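PDB 4HY3: phosphoglycerate oxidoreductase from Rhizobium etli, which probably works as an NAD(P)-dependent 2-hydroxyacid dehydrogenase that reduces small 2-oxoacids such as glyoxylate and hydroxypyruvate. Local coordinates for residues S105-N110 and I121-T126; A275-V280 and L299-R304. One frame throughout, in Å; residues are numbered along the deposited sequence.

The two contacts lie on opposite sides of the chain's centre, their own centres about 36 Å apart and their nearest atoms about 22 Å, and no structural element is common to them. Interaction 1 lays a loop over strand 122-125 of the mixed sheet; interaction 2 lies beside the parallel sheet, between helix 273-281 and the loop before strand 309-311. Both are partly buried, and both do without a hydrogen bond across the segments. Their chemistry differs: interaction 1 sets a leucine methyl and a backbone carbonyl oxygen against two buried strand residues, V123 and T125, whereas interaction 2 depends on one long selenomethionine reaching an imidazole edge, a proline and a valine.

Interaction 1: residues S105-N110 and I121-T126; sequences SNLLNN and IHVVTT
S105 meets T125 through its backbone: O of S105 lies 3.8 Å from CG2 of T125, a van der Waals contact. The chains run closest here, CA of S105 standing 5.7 Å from CA of T126, yet no hydrogen bond joins the segments. Strand 122-125 has parallel strand 99-101 at one edge and antiparallel strand 347-348 at the other, so the loop lies over its face, in the sheet of what is probably the substrate-binding domain of a D-2-hydroxyacid dehydrogenase. L107 does most of the remaining work with one branch, CD1. That methyl reaches CG2 of T125 at 3.5 Å, the two side chains meeting nearly at right angles, and CG1 of V123 at 4.0 Å on a more slanting approach. V123 and T125 direct CB at the loop, as strand alternation requires, while CB of V124 points away from it and the V124 side chain touches D333 of helix 320-338. A chi1 of 44° puts OG1 of T125 between its backbone N and carbonyl carbon, where it bonds weakly to O of K347, and sets CG2 beside the backbone N, where it meets L107. Past L107 the loop departs from the strand, with an inverse gamma turn centred on N109.

Interaction 2: residues A275-V280 and L299-R304; sequences ALMAAV and LDHPVR
M277, a selenomethionine, makes apolar contacts with P302 and V303, its side chain spanning from the helix to the loop at 301-303. Its bend at chi3 (64°) folds the terminal methyl CE over the start of the 3-10 segment 302-304, 3.8 Å from CB of P302; CE also lies against the backbone of V303, where CA is the nearest atom. The selenium lies against CG2 of V303, the two side chains crossing nearly at right angles. The backbones stay apart, with CA of M277 and CA of V303 7.4 Å from each other, so the M277 side chain bridges the gap.

A Met-aromatic contact, with selenium in place of sulfur, is the second kind. SE of M277 is 5.4 Å from the centroid of the H301 ring and 78° off the ring normal, hence at its edge, with CE1 the nearest ring atom at 4.4 Å.

No hydrogen bond crosses the contact, but the loop has a side-chain bond of its own. N of V303 donates to ND1 of H301 over 3.1 Å, almost straight at 170° and close to the ring plane, which would help to hold the imidazole's rotation. Beyond it, R304 forms a salt bridge with E161 of a third subunit.

Helix 273-281, from the beta-alpha-beta crossover between parallel strands 261-264 and 286-289, thus packs on the following connection, which leads to edge strand 309-311, in a Rossmann-type NAD-binding domain.

Interaction 1: residues S105-N110 and I121-T126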
ATOM      1  N   SER A 105     -15.187 -20.534 -17.979  1.00 45.21           N
ATOM      2  CA  SER A 105     -15.492 -19.180 -17.507  1.00 47.30           C
ATOM      3  C   SER A 105     -16.909 -18.647 -17.908  1.00 45.76           C
ATOM      4  O   SER A 105     -17.378 -17.671 -17.334  1.00 43.88           O
ATOM      5  CB  SER A 105     -14.386 -18.203 -17.918  1.00 50.49           C
ATOM      6  OG  SER A 105     -13.984 -18.419 -19.262  1.00 59.68           O
ATOM      7  N   ASN A 106     -17.609 -19.307 -18.840  1.00 45.04           N
ATOM      8  CA  ASN A 106     -18.817 -18.713 -19.444  1.00 46.23           C
ATOM      9  C   ASN A 106     -20.209 -19.290 -19.140  1.00 49.04           C
ATOM     10  O   ASN A 106     -20.440 -20.504 -19.193  1.00 55.12           O
ATOM     11  CB  ASN A 106     -18.637 -18.568 -20.956  1.00 47.28           C
ATOM     12  CG  ASN A 106     -17.829 -17.339 -21.314  1.00 48.92           C
ATOM     13  OD1 ASN A 106     -16.617 -17.426 -21.475  1.00 46.49           O
ATOM     14  ND2 ASN A 106     -18.492 -16.173 -21.391  1.00 48.98           N
ATOM     15  N   LEU A 107     -21.135 -18.394 -18.815  1.00 46.36           N
ATOM     16  CA  LEU A 107     -22.539 -18.750 -18.673  1.00 44.10           C
ATOM     17  C   LEU A 107     -23.109 -19.233 -20.003  1.00 43.01           C
ATOM     18  O   LEU A 107     -22.752 -18.719 -21.047  1.00 44.04           O
ATOM     19  CB  LEU A 107     -23.324 -17.551 -18.166  1.00 42.58           C
ATOM     20  CG  LEU A 107     -23.878 -17.622 -16.749  1.00 43.54           C
ATOM     21  CD1 LEU A 107     -22.849 -18.174 -15.779  1.00 44.28           C
ATOM     22  CD2 LEU A 107     -24.379 -16.250 -16.315  1.00 40.55           C
ATOM     23  N   LEU A 108     -24.006 -20.210 -19.950  1.00 44.08           N
ATOM     24  CA  LEU A 108     -24.439 -20.932 -21.131  1.00 44.97           C
ATOM     25  C   LEU A 108     -25.945 -20.996 -21.181  1.00 50.35           C
ATOM     26  O   LEU A 108     -26.571 -21.285 -20.162  1.00 50.43           O
ATOM     27  CB  LEU A 108     -23.905 -22.365 -21.112  1.00 41.25           C
ATOM     28  CG  LEU A 108     -22.409 -22.682 -21.146  1.00 39.48           C
ATOM     29  CD1 LEU A 108     -22.184 -24.146 -21.488  1.00 36.38           C
ATOM     30  CD2 LEU A 108     -21.642 -21.788 -22.106  1.00 37.67           C
ATOM     31  N   ASN A 109     -26.525 -20.751 -22.361  1.00 53.82           N
ATOM     32  CA  ASN A 109     -27.975 -20.853 -22.517  1.00 57.55           C
ATOM     33  C   ASN A 109     -28.318 -22.322 -22.572  1.00 60.14           C
ATOM     34  O   ASN A 109     -28.542 -22.897 -23.641  1.00 67.45           O
ATOM     35  CB  ASN A 109     -28.492 -20.091 -23.745  1.00 60.99           C
ATOM     36  CG  ASN A 109     -30.000 -19.828 -23.694  1.00 60.40           C
ATOM     37  OD1 ASN A 109     -30.639 -19.870 -22.632  1.00 54.05           O
ATOM     38  ND2 ASN A 109     -30.575 -19.550 -24.855  1.00 63.29           N
ATOM     39  N   ASN A 110     -28.394 -22.898 -21.376  1.00 64.19           N
ATOM     40  CA  ASN A 110     -28.242 -24.324 -21.146  1.00 65.14           C
ATOM     41  C   ASN A 110     -29.362 -24.993 -20.332  1.00 63.29           C
ATOM     42  O   ASN A 110     -29.537 -26.211 -20.394  1.00 61.84           O
ATOM     43  CB  ASN A 110     -26.911 -24.538 -20.418  1.00 65.67           C
ATOM     44  CG  ASN A 110     -26.205 -25.789 -20.871  1.00 71.81           C
ATOM     45  OD1 ASN A 110     -26.807 -26.862 -20.928  1.00 69.37           O
ATOM     46  ND2 ASN A 110     -24.925 -25.660 -21.217  1.00 70.76           N
ATOM     47  N   ILE A 121     -31.218 -21.202  -6.345  1.00 34.95           N
ATOM     48  CA  ILE A 121     -30.097 -22.019  -6.755  1.00 32.75           C
ATOM     49  C   ILE A 121     -29.091 -21.088  -7.401  1.00 34.23           C
ATOM     50  O   ILE A 121     -29.385 -20.520  -8.450  1.00 38.24           O
ATOM     51  CB  ILE A 121     -30.518 -23.105  -7.775  1.00 33.24           C
ATOM     52  CG1 ILE A 121     -31.597 -24.016  -7.217  1.00 35.48           C
ATOM     53  CG2 ILE A 121     -29.364 -23.996  -8.190  1.00 32.17           C
ATOM     54  CD1 ILE A 121     -31.395 -24.403  -5.779  1.00 38.41           C
ATOM     55  N   HIS A 122     -27.923 -20.939  -6.773  1.00 30.77           N
ATOM     56  CA  HIS A 122     -26.863 -20.071  -7.257  1.00 29.97           C
ATOM     57  C   HIS A 122     -26.101 -20.697  -8.384  1.00 29.99           C
ATOM     58  O   HIS A 122     -25.873 -21.894  -8.405  1.00 31.93           O
ATOM     59  CB  HIS A 122     -25.905 -19.657  -6.127  1.00 31.25           C
ATOM     60  CG  HIS A 122     -26.606 -19.152  -4.874  1.00 34.83           C
ATOM     61  ND1 HIS A 122     -26.413 -19.708  -3.651  1.00 35.25           N
ATOM     62  CD2 HIS A 122     -27.540 -18.138  -4.692  1.00 35.72           C
ATOM     63  CE1 HIS A 122     -27.168 -19.074  -2.741  1.00 32.75           C
ATOM     64  NE2 HIS A 122     -27.860 -18.116  -3.373  1.00 34.08           N
ATOM     65  N   VAL A 123     -25.717 -19.875  -9.352  1.00 30.54           N
ATOM     66  CA  VAL A 123     -24.870 -20.298 -10.437  1.00 29.26           C
ATOM     67  C   VAL A 123     -23.659 -19.440 -10.296  1.00 32.41           C
ATOM     68  O   VAL A 123     -23.768 -18.210 -10.286  1.00 38.35           O
ATOM     69  CB  VAL A 123     -25.466 -19.997 -11.810  1.00 27.96           C
ATOM     70  CG1 VAL A 123     -24.455 -20.388 -12.878  1.00 27.96           C
ATOM     71  CG2 VAL A 123     -26.806 -20.703 -12.026  1.00 25.00           C
ATOM     72  N   VAL A 124     -22.503 -20.077 -10.194  1.00 32.55           N
ATOM     73  CA  VAL A 124     -21.287 -19.386  -9.849  1.00 31.71           C
ATOM     74  C   VAL A 124     -20.273 -19.684 -10.955  1.00 33.24           C
ATOM     75  O   VAL A 124     -20.388 -20.707 -11.641  1.00 35.71           O
ATOM     76  CB  VAL A 124     -20.853 -19.806  -8.424  1.00 31.93           C
ATOM     77  CG1 VAL A 124     -19.681 -20.763  -8.434  1.00 32.12           C
ATOM     78  CG2 VAL A 124     -20.528 -18.601  -7.578  1.00 33.43           C
ATOM     79  N   THR A 125     -19.313 -18.783 -11.162  1.00 34.76           N
ATOM     80  CA  THR A 125     -18.321 -18.920 -12.246  1.00 35.81           C
ATOM     81  C   THR A 125     -16.970 -18.584 -11.704  1.00 34.87           C
ATOM     82  O   THR A 125     -16.832 -17.939 -10.675  1.00 35.29           O
ATOM     83  CB  THR A 125     -18.554 -17.962 -13.443  1.00 38.61           C
ATOM     84  OG1 THR A 125     -18.872 -16.661 -12.936  1.00 42.64           O
ATOM     85  CG2 THR A 125     -19.682 -18.454 -14.356  1.00 38.15           C
ATOM     86  N   THR A 126     -15.959 -18.985 -12.439  1.00 33.33           N
ATOM     87  CA  THR A 126     -14.652 -19.058 -11.881  1.00 33.81           C
ATOM     88  C   THR A 126     -13.675 -18.337 -12.771  1.00 33.85           C
ATOM     89  O   THR A 126     -12.464 -18.518 -12.626  1.00 32.38           O
ATOM     90  CB  THR A 126     -14.244 -20.535 -11.806  1.00 34.73           C
ATOM     91  OG1 THR A 126     -14.408 -21.129 -13.109  1.00 32.99           O
ATOM     92  CG2 THR A 126     -15.118 -21.258 -10.784  1.00 31.57           C
TER

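Interaction 2: residues A275-V280 and L299-R304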
ATOM      1  N   ALA A 275      -6.990  -0.770 -39.193  1.00 60.77           N
ATOM      2  CA  ALA A 275      -6.881   0.596 -38.670  1.00 60.45           C
ATOM      3  C   ALA A 275      -5.734   0.680 -37.677  1.00 59.13           C
ATOM      4  O   ALA A 275      -4.934   1.610 -37.748  1.00 60.01           O
ATOM      5  CB  ALA A 275      -8.180   1.062 -38.031  1.00 57.29           C
ATOM      6  N   LEU A 276      -5.640  -0.308 -36.776  1.00 59.50           N
ATOM      7  CA  LEU A 276      -4.537  -0.382 -35.796  1.00 52.78           C
ATOM      8  C   LEU A 276      -3.150  -0.587 -36.433  1.00 49.05           C
ATOM      9  O   LEU A 276      -2.214   0.155 -36.144  1.00 45.47           O
ATOM     10  CB  LEU A 276      -4.818  -1.437 -34.716  1.00 49.50           C
ATOM     11  CG  LEU A 276      -3.625  -1.878 -33.847  1.00 46.84           C
ATOM     12  CD1 LEU A 276      -3.292  -0.914 -32.713  1.00 43.15           C
ATOM     13  CD2 LEU A 276      -3.844  -3.290 -33.344  1.00 42.95           C
HETATM   14  N   MSE A 277      -3.023  -1.577 -37.307  1.00 52.59           N
HETATM   15  CA  MSE A 277      -1.762  -1.785 -38.034  1.00 59.63           C
HETATM   16  C   MSE A 277      -1.318  -0.513 -38.739  1.00 62.22           C
HETATM   17  O   MSE A 277      -0.149  -0.105 -38.651  1.00 66.00           O
HETATM   18  CB  MSE A 277      -1.941  -2.953 -38.992  1.00 61.50           C
HETATM   19  CG  MSE A 277      -2.174  -4.218 -38.180  1.00 69.97           C
HETATM   20 SE   MSE A 277      -1.925  -5.815 -39.303  1.00 91.06          SE
HETATM   21  CE  MSE A 277      -0.009  -5.600 -39.717  1.00 79.18           C
ATOM     22  N   ALA A 278      -2.257   0.138 -39.423  1.00 61.37           N
ATOM     23  CA  ALA A 278      -1.988   1.379 -40.119  1.00 60.01           C
ATOM     24  C   ALA A 278      -1.275   2.392 -39.219  1.00 62.58           C
ATOM     25  O   ALA A 278      -0.253   2.957 -39.626  1.00 68.53           O
ATOM     26  CB  ALA A 278      -3.274   1.957 -40.684  1.00 61.45           C
ATOM     27  N   ALA A 279      -1.793   2.595 -38.001  1.00 59.39           N
ATOM     28  CA  ALA A 279      -1.197   3.534 -37.033  1.00 54.55           C
ATOM     29  C   ALA A 279       0.176   3.087 -36.545  1.00 54.01           C
ATOM     30  O   ALA A 279       0.977   3.916 -36.083  1.00 55.15           O
ATOM     31  CB  ALA A 279      -2.125   3.760 -35.857  1.00 48.34           C
ATOM     32  N   VAL A 280       0.458   1.792 -36.663  1.00 51.63           N
ATOM     33  CA  VAL A 280       1.766   1.289 -36.248  1.00 57.31           C
ATOM     34  C   VAL A 280       2.845   1.488 -37.316  1.00 58.90           C
ATOM     35  O   VAL A 280       3.905   2.022 -37.008  1.00 59.32           O
ATOM     36  CB  VAL A 280       1.770  -0.198 -35.794  1.00 58.63           C
ATOM     37  CG1 VAL A 280       2.930  -0.440 -34.830  1.00 53.48           C
ATOM     38  CG2 VAL A 280       0.449  -0.619 -35.159  1.00 54.43           C
ATOM     39  N   LEU A 299      -0.756 -17.862 -42.016  1.00 75.86           N
ATOM     40  CA  LEU A 299       0.707 -17.708 -42.003  1.00 76.45           C
ATOM     41  C   LEU A 299       1.199 -16.470 -42.787  1.00 77.56           C
ATOM     42  O   LEU A 299       2.161 -15.813 -42.373  1.00 72.00           O
ATOM     43  CB  LEU A 299       1.381 -18.986 -42.521  1.00 73.24           C
ATOM     44  CG  LEU A 299       0.877 -20.316 -41.943  1.00 74.26           C
ATOM     45  CD1 LEU A 299       0.349 -21.255 -43.034  1.00 69.77           C
ATOM     46  CD2 LEU A 299       1.944 -20.977 -41.075  1.00 69.29           C
ATOM     47  N   ASP A 300       0.529 -16.157 -43.901  1.00 78.33           N
ATOM     48  CA  ASP A 300       0.904 -15.031 -44.772  1.00 79.81           C
ATOM     49  C   ASP A 300       0.599 -13.633 -44.182  1.00 79.27           C
ATOM     50  O   ASP A 300       1.148 -12.620 -44.627  1.00 84.27           O
ATOM     51  CB  ASP A 300       0.213 -15.172 -46.138  1.00 81.88           C
ATOM     52  CG  ASP A 300      -1.215 -14.635 -46.134  1.00 77.63           C
ATOM     53  OD1 ASP A 300      -2.101 -15.292 -45.551  1.00 81.31           O
ATOM     54  OD2 ASP A 300      -1.444 -13.553 -46.715  1.00 73.12           O
ATOM     55  N   HIS A 301      -0.284 -13.598 -43.189  1.00 71.25           N
ATOM     56  CA  HIS A 301      -0.785 -12.371 -42.584  1.00 63.86           C
ATOM     57  C   HIS A 301       0.237 -11.276 -42.338  1.00 64.46           C
ATOM     58  O   HIS A 301       1.334 -11.531 -41.830  1.00 64.00           O
ATOM     59  CB  HIS A 301      -1.479 -12.725 -41.281  1.00 60.43           C
ATOM     60  CG  HIS A 301      -2.524 -11.728 -40.853  1.00 58.64           C
ATOM     61  ND1 HIS A 301      -2.209 -10.542 -40.293  1.00 55.34           N
ATOM     62  CD2 HIS A 301      -3.922 -11.787 -40.903  1.00 55.84           C
ATOM     63  CE1 HIS A 301      -3.345  -9.869 -40.008  1.00 57.92           C
ATOM     64  NE2 HIS A 301      -4.392 -10.637 -40.381  1.00 57.06           N
ATOM     65  N   PRO A 302      -0.118 -10.030 -42.692  1.00 62.63           N
ATOM     66  CA  PRO A 302       0.783  -8.901 -42.490  1.00 61.72           C
ATOM     67  C   PRO A 302       1.330  -8.750 -41.076  1.00 59.96           C
ATOM     68  O   PRO A 302       2.494  -8.387 -40.920  1.00 59.30           O
ATOM     69  CB  PRO A 302      -0.087  -7.693 -42.849  1.00 59.25           C
ATOM     70  CG  PRO A 302      -1.030  -8.215 -43.866  1.00 60.33           C
ATOM     71  CD  PRO A 302      -1.282  -9.660 -43.524  1.00 62.72           C
ATOM     72  N   VAL A 303       0.512  -9.019 -40.059  1.00 61.40           N
ATOM     73  CA  VAL A 303       0.877  -8.671 -38.671  1.00 61.14           C
ATOM     74  C   VAL A 303       2.238  -9.210 -38.261  1.00 57.86           C
ATOM     75  O   VAL A 303       2.890  -8.676 -37.368  1.00 62.21           O
ATOM     76  CB  VAL A 303      -0.163  -9.140 -37.639  1.00 61.59           C
ATOM     77  CG1 VAL A 303       0.160  -8.570 -36.269  1.00 63.03           C
ATOM     78  CG2 VAL A 303      -1.551  -8.688 -38.044  1.00 69.46           C
ATOM     79  N   ARG A 304       2.670 -10.256 -38.940  1.00 52.62           N
ATOM     80  CA  ARG A 304       3.891 -10.935 -38.581  1.00 54.06           C
ATOM     81  C   ARG A 304       5.180 -10.132 -38.815  1.00 57.26           C
ATOM     82  O   ARG A 304       6.123 -10.223 -38.028  1.00 58.31           O
ATOM     83  CB  ARG A 304       3.904 -12.288 -39.256  1.00 51.56           C
ATOM     84  CG  ARG A 304       2.560 -12.972 -39.051  1.00 51.78           C
ATOM     85  CD  ARG A 304       2.629 -14.450 -39.315  1.00 53.21           C
ATOM     86  NE  ARG A 304       1.366 -15.099 -39.008  1.00 57.96           N
ATOM     87  CZ  ARG A 304       1.232 -16.106 -38.152  1.00 61.05           C
ATOM     88  NH1 ARG A 304       2.293 -16.576 -37.514  1.00 62.38           N
ATOM     89  NH2 ARG A 304       0.035 -16.641 -37.937  1.00 62.28           N
TER